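Local atomic coordinates of DNA ligase D 3'-phosphoesterase domain-containing protein (Methanocella paludicola, PDB entry 5DMP), a protein that probably removes 3'-phosphates and ribonucleotides from the ends of broken DNA strands during archaeal non-homologous end joining. Residues 76-81 / 113-118; 118-123 / 135-140. All blocks are in the same frame, centred on the assembly; numbering follows the deposited sequence.

How the contacts relate
Both contacts are built on the same antiparallel sheet of this phosphoesterase, and their centres lie about 14 Å apart. Contact 1 comes first along the chain: residues 76-81 of strand 72-84 meet the loop 113-118 that follows strand 105-111. Contact 2 opens where that loop ends, Ser-118 being common to both, and pairs strand 118-123 with the end of strand 132-136 and the residues after it. Beyond this shared residue the two do not touch. The connection between strands 105-111 and 118-123 is thus fastened to strand 72-84 before the chain enters the next hairpin, which carries the sheet on toward strand 45-53.

Contact 1. Residues 76-81 / 113-118; sequences VWDIGT and KKLKGS
The carboxylate of Asp-78 receives three consecutive backbone N-H groups of the loop, while Lys-114 stretches across one face of the Trp-77 indole. A classic beta bulge, in which Ile-8 of strand 5-12 stands opposite the Trp-77/Asp-78 pair, sends both side chains out on roughly the same side. OD1 of Asp-78 takes the amide N of Lys-113 at 2.8 Å on its syn lone pair. Asp-78 OD2 accepts the N of Leu-115 at 2.9 Å, from above the carboxylate plane, and the intervening N of Lys-114 adds weak bonds to both oxygens. Tyr-6 OH is a further partner of OD2.

CG of Lys-114 stands opposite the carbonyl carbon (chi1 -61°), and the extended chain beyond it slants over the indole. Lys-114 CD lies 3.6 Å from the centroid of the six-membered ring of Trp-77, a CH-pi contact, and Lys-114 NZ 3.2 Å from that of the five-membered ring, a close cation-pi pair. Lys-114 NZ also donates to Trp-77 O at 2.8 Å, on a lone pair in the carbonyl plane, and to the carbonyls of Ala-152 and Asp-154.

Leu-115, buried against Tyr-6 and Ile-8, brings its CG to the indole edge. The looser side is that of the exposed Lys-113, whose outer chain bends out of the contact. Carbonyl oxygens and an aromatic face, probably polarised by its charge, meet the ammonium; three amides and Tyr-6 OH share the carboxylate's charge, which probably fixes the loop's turn.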
loop_
_atom_site.group_PDB
_atom_site.type_symbol
_atom_site.label_atom_id
_atom_site.label_comp_id
_atom_site.label_asym_id
_atom_site.label_seq_id
_atom_site.Cartn_x
_atom_site.Cartn_y
_atom_site.Cartn_z
ATOM N N VAL A 76 3.584 0.398 -11.320
ATOM C CA VAL A 76 4.257 0.263 -10.035
ATOM C C VAL A 76 4.453 1.687 -9.583
ATOM O O VAL A 76 5.309 2.425 -10.083
ATOM C CB VAL A 76 5.605 -0.520 -10.113
ATOM C CG1 VAL A 76 6.257 -0.517 -8.725
ATOM C CG2 VAL A 76 5.266 -1.976 -10.527
ATOM N N TRP A 77 3.591 2.091 -8.659
ATOM C CA TRP A 77 3.467 3.471 -8.261
ATOM C C TRP A 77 4.469 3.853 -7.159
ATOM O O TRP A 77 4.951 4.984 -7.133
ATOM C CB TRP A 77 1.957 3.769 -7.914
ATOM C CG TRP A 77 1.687 5.228 -7.538
ATOM C CD1 TRP A 77 1.271 6.253 -8.386
ATOM C CD2 TRP A 77 1.785 5.814 -6.202
ATOM N NE1 TRP A 77 1.083 7.436 -7.618
ATOM C CE2 TRP A 77 1.436 7.193 -6.314
ATOM C CE3 TRP A 77 2.162 5.305 -4.944
ATOM C CZ2 TRP A 77 1.429 8.060 -5.189
ATOM C CZ3 TRP A 77 2.154 6.156 -3.808
ATOM C CH2 TRP A 77 1.793 7.546 -3.971
ATOM N N ASP A 78 4.797 2.939 -6.212
ATOM C CA ASP A 78 5.864 3.188 -5.280
ATOM C C ASP A 78 6.381 1.821 -4.866
ATOM O O ASP A 78 5.646 0.829 -4.965
ATOM C CB ASP A 78 5.366 3.901 -3.988
ATOM C CG ASP A 78 6.504 4.464 -3.165
ATOM O OD1 ASP A 78 7.652 4.584 -3.685
ATOM O OD2 ASP A 78 6.343 4.829 -1.939
ATOM N N ILE A 79 7.642 1.736 -4.496
ATOM C CA ILE A 79 8.199 0.433 -4.100
ATOM C C ILE A 79 9.376 0.707 -3.136
ATOM O O ILE A 79 10.013 1.789 -3.123
ATOM C CB ILE A 79 8.641 -0.392 -5.350
ATOM C CG1 ILE A 79 8.842 -1.878 -4.968
ATOM C CG2 ILE A 79 9.934 0.257 -5.940
ATOM C CD1 ILE A 79 8.878 -2.807 -6.192
ATOM N N GLY A 80 9.646 -0.243 -2.267
ATOM C CA GLY A 80 10.787 -0.145 -1.363
ATOM C C GLY A 80 10.640 -1.298 -0.376
ATOM O O GLY A 80 10.300 -2.419 -0.745
ATOM N N THR A 81 10.921 -1.001 0.869
ATOM C CA THR A 81 10.872 -1.992 1.925
ATOM C C THR A 81 10.125 -1.360 3.100
ATOM O O THR A 81 9.646 -0.207 2.973
ATOM C CB THR A 81 12.326 -2.377 2.391
ATOM O OG1 THR A 81 13.034 -1.212 2.821
ATOM C CG2 THR A 81 13.139 -3.016 1.210
ATOM N N LYS A 113 9.919 5.450 -2.331
ATOM C CA LYS A 113 10.355 6.656 -3.015
ATOM C C LYS A 113 9.308 7.743 -2.852
ATOM O O LYS A 113 9.660 8.936 -2.854
ATOM C CB LYS A 113 10.604 6.413 -4.510
ATOM C CG LYS A 113 11.552 5.240 -4.779
ATOM C CD LYS A 113 13.007 5.559 -4.440
ATOM C CE LYS A 113 13.831 5.751 -5.712
ATOM N NZ LYS A 113 15.008 6.599 -5.393
ATOM N N LYS A 114 8.039 7.369 -2.709
ATOM C CA LYS A 114 6.998 8.377 -2.570
ATOM C C LYS A 114 6.511 8.499 -1.128
ATOM O O LYS A 114 6.243 9.623 -0.629
ATOM C CB LYS A 114 5.826 8.175 -3.518
ATOM C CG LYS A 114 6.258 8.240 -5.032
ATOM C CD LYS A 114 5.062 7.991 -5.920
ATOM C CE LYS A 114 5.483 7.945 -7.421
ATOM N NZ LYS A 114 4.328 7.494 -8.248
ATOM N N LEU A 115 6.336 7.358 -0.478
ATOM C CA LEU A 115 5.945 7.295 0.939
ATOM C C LEU A 115 7.131 6.923 1.775
ATOM O O LEU A 115 7.844 5.941 1.483
ATOM C CB LEU A 115 4.831 6.238 1.131
ATOM C CG LEU A 115 3.488 6.322 0.432
ATOM C CD1 LEU A 115 2.554 5.340 1.130
ATOM C CD2 LEU A 115 2.967 7.787 0.563
ATOM N N LYS A 116 7.416 7.722 2.801
ATOM C CA LYS A 116 8.559 7.421 3.670
ATOM C C LYS A 116 8.182 7.837 5.014
ATOM O O LYS A 116 8.312 9.020 5.357
ATOM C CB LYS A 116 9.824 8.273 3.398
ATOM C CG LYS A 116 10.275 8.536 1.996
ATOM C CD LYS A 116 11.716 9.093 2.077
ATOM C CE LYS A 116 12.186 9.632 0.723
ATOM N NZ LYS A 116 12.606 8.532 -0.197
ATOM N N GLY A 117 7.769 6.906 5.825
ATOM C CA GLY A 117 7.426 7.290 7.206
ATOM C C GLY A 117 6.429 6.308 7.779
ATOM O O GLY A 117 6.174 5.247 7.171
ATOM N N SER A 118 5.937 6.615 8.975
ATOM C CA SER A 118 5.112 5.676 9.724
ATOM C C SER A 118 3.655 5.666 9.272
ATOM O O SER A 118 3.045 6.736 9.141
ATOM C CB SER A 118 5.268 5.990 11.220
ATOM O OG SER A 118 4.881 7.339 11.411
#

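Contact 2. Residues 118-123 / 135-140; sequences SYALIR and FKMKEP. With EDO (1,2-ethanediol), chain E.
Lys-136 crosses the Tyr-119 ring at about a right angle, its CD over one face and 3.6 Å from Tyr-119 CZ, displaced toward the rim. The two residues form a non-hydrogen-bonded antiparallel pair with side chains on one face of the sheet. The lysine leaves its backbone with CG trans to N (chi1 174°); a bend at chi2 then carries CD over the phenol, and a second at chi4 turns the ammonium to Ser-118. Lys-136 NZ meets Ser-118 O at 2.8 Å, on a lone pair in the carbonyl plane, and makes a weak bond to Ser-118 OG. Lys-136 NZ also donates to Met-137 O and forms a salt bridge with Glu-139 OE2 at 2.8 Å. A methionine in place of Lys-136 would probably leave Glu-139 without its positive mate and deprive Ser-118 O of one of its donors.

Ser-118 O also accepts from Met-137 N at 2.9 Å, the donor lying above the carbonyl plane. Water 1 links Ser-118 N to Glu-139 OE2, and an ethanediol, probably from the crystallisation liquor, donates from O1 to Glu-139 OE1.

On the other face of the sheet, Phe-135 lays its ring against Ala-120, whose CB sits over one ring face, 3.7 Å from Phe-135 CZ. Ile-122 CG1 reaches Phe-135 CE2 at 3.8 Å, and Met-137 CG lies 3.8 Å from Ala-120 CB. Reciprocal backbone bonds join Ala-120 and Phe-135 as a hydrogen-bonded pair.

The contact joins the arms of the beta hairpin of strands 118-123 and 132-136 and runs on into the loop after it. Strand 105-111 flanks the first arm, with backbone bonds from Val-108 to Tyr-119 and from Ile-106 to Leu-121, and strand 45-53 pairs with the second.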
loop_
_atom_site.group_PDB
_atom_site.type_symbol
_atom_site.label_atom_id
_atom_site.label_comp_id
_atom_site.label_asym_id
_atom_site.label_seq_id
_atom_site.Cartn_x
_atom_site.Cartn_y
_atom_site.Cartn_z
ATOM N N SER A 118 5.937 6.615 8.975
ATOM C CA SER A 118 5.112 5.676 9.724
ATOM C C SER A 118 3.655 5.666 9.272
ATOM O O SER A 118 3.045 6.736 9.141
ATOM C CB SER A 118 5.268 5.990 11.220
ATOM O OG SER A 118 4.881 7.339 11.411
ATOM N N TYR A 119 3.108 4.454 9.006
ATOM C CA TYR A 119 1.740 4.247 8.556
ATOM C C TYR A 119 1.133 3.077 9.342
ATOM O O TYR A 119 1.857 2.169 9.791
ATOM C CB TYR A 119 1.616 3.907 7.030
ATOM C CG TYR A 119 1.817 5.137 6.173
ATOM C CD1 TYR A 119 3.095 5.609 5.905
ATOM C CD2 TYR A 119 0.690 5.804 5.654
ATOM C CE1 TYR A 119 3.283 6.765 5.140
ATOM C CE2 TYR A 119 0.852 6.952 4.882
ATOM C CZ TYR A 119 2.132 7.406 4.656
ATOM O OH TYR A 119 2.314 8.543 3.887
ATOM N N ALA A 120 -0.173 3.211 9.572
ATOM C CA ALA A 120 -0.957 2.157 10.300
ATOM C C ALA A 120 -2.008 1.537 9.362
ATOM O O ALA A 120 -2.664 2.222 8.529
ATOM C CB ALA A 120 -1.644 2.731 11.527
ATOM N N LEU A 121 -2.257 0.247 9.594
ATOM C CA LEU A 121 -3.343 -0.498 8.928
ATOM C C LEU A 121 -4.133 -1.155 10.083
ATOM O O LEU A 121 -3.544 -1.933 10.813
ATOM C CB LEU A 121 -2.769 -1.644 8.063
ATOM C CG LEU A 121 -2.484 -1.231 6.638
ATOM C CD1 LEU A 121 -1.584 -2.352 6.057
ATOM C CD2 LEU A 121 -3.777 -1.070 5.826
ATOM N N ILE A 122 -5.405 -0.778 10.226
ATOM C CA ILE A 122 -6.181 -1.232 11.425
ATOM C C ILE A 122 -7.397 -1.998 10.958
ATOM O O ILE A 122 -8.232 -1.424 10.226
ATOM C CB ILE A 122 -6.684 0.006 12.258
ATOM C CG1 ILE A 122 -5.458 0.834 12.736
ATOM C CG2 ILE A 122 -7.534 -0.468 13.500
ATOM C CD1 ILE A 122 -4.506 0.039 13.616
ATOM N N ARG A 123 -7.569 -3.264 11.431
ATOM C CA ARG A 123 -8.701 -4.047 10.905
ATOM C C ARG A 123 -10.004 -3.579 11.579
ATOM O O ARG A 123 -9.984 -3.214 12.749
ATOM C CB ARG A 123 -8.512 -5.532 11.133
ATOM C CG ARG A 123 -9.678 -6.286 10.537
ATOM C CD ARG A 123 -9.343 -7.753 10.499
ATOM N NE ARG A 123 -9.077 -8.195 11.844
ATOM C CZ ARG A 123 -8.071 -9.007 12.151
ATOM N NH1 ARG A 123 -7.214 -9.412 11.202
ATOM N NH2 ARG A 123 -7.900 -9.370 13.414
ATOM N N PHE A 135 -3.805 4.659 7.425
ATOM C CA PHE A 135 -3.525 6.110 7.604
ATOM C C PHE A 135 -2.067 6.370 7.976
ATOM O O PHE A 135 -1.385 5.561 8.611
ATOM C CB PHE A 135 -4.545 6.761 8.638
ATOM C CG PHE A 135 -4.579 6.071 9.930
ATOM C CD1 PHE A 135 -3.706 6.459 10.976
ATOM C CD2 PHE A 135 -5.487 4.995 10.155
ATOM C CE1 PHE A 135 -3.737 5.811 12.217
ATOM C CE2 PHE A 135 -5.506 4.353 11.396
ATOM C CZ PHE A 135 -4.645 4.739 12.425
ATOM N N LYS A 136 -1.637 7.575 7.597
ATOM C CA LYS A 136 -0.359 8.099 8.108
ATOM C C LYS A 136 -0.441 8.225 9.617
ATOM O O LYS A 136 -1.442 8.715 10.176
ATOM C CB LYS A 136 -0.110 9.470 7.461
ATOM C CG LYS A 136 1.155 10.237 8.018
ATOM C CD LYS A 136 2.483 9.613 7.478
ATOM C CE LYS A 136 3.670 10.056 8.393
ATOM N NZ LYS A 136 3.711 9.392 9.751
ATOM N N MET A 137 0.598 7.782 10.314
ATOM C CA MET A 137 0.592 7.888 11.772
ATOM C C MET A 137 0.953 9.350 12.182
ATOM O O MET A 137 1.660 10.064 11.487
ATOM C CB MET A 137 1.499 6.886 12.452
ATOM C CG MET A 137 0.899 5.457 12.339
ATOM S SD MET A 137 2.074 4.195 12.848
ATOM C CE MET A 137 2.004 4.443 14.649
ATOM N N LYS A 138 0.385 9.768 13.305
ATOM C CA LYS A 138 0.505 11.150 13.721
ATOM C C LYS A 138 1.971 11.436 14.136
ATOM O O LYS A 138 2.615 10.653 14.832
ATOM C CB LYS A 138 -0.430 11.373 14.914
ATOM C CG LYS A 138 -0.250 12.740 15.593
ATOM C CD LYS A 138 -1.362 12.966 16.614
ATOM C CE LYS A 138 -1.380 14.422 17.104
ATOM N NZ LYS A 138 -2.669 14.699 17.801
ATOM N N GLU A 139 2.484 12.551 13.672
ATOM C CA GLU A 139 3.824 13.022 14.117
ATOM C C GLU A 139 3.782 14.522 13.894
ATOM O O GLU A 139 2.886 15.016 13.154
ATOM C CB GLU A 139 4.908 12.397 13.253
ATOM C CG GLU A 139 4.719 12.658 11.786
ATOM C CD GLU A 139 5.864 12.065 10.938
ATOM O OE1 GLU A 139 6.830 12.774 10.593
ATOM O OE2 GLU A 139 5.882 10.853 10.676
ATOM N N PRO A 140 4.782 15.268 14.453
ATOM C CA PRO A 140 4.798 16.733 14.263
ATOM C C PRO A 140 4.905 17.176 12.816
ATOM O O PRO A 140 5.611 16.591 11.968
ATOM C CB PRO A 140 6.013 17.197 15.107
ATOM C CG PRO A 140 6.170 16.162 16.187
ATOM C CD PRO A 140 5.674 14.829 15.551
HETATM C C1 EDO E . 7.184 12.471 6.562
HETATM O O1 EDO E . 7.816 12.570 7.828
HETATM C C2 EDO E . 6.385 11.196 6.661
HETATM O O2 EDO E . 5.333 11.281 5.694
HETATM O O HOH W 1 7.429 8.956 9.914
#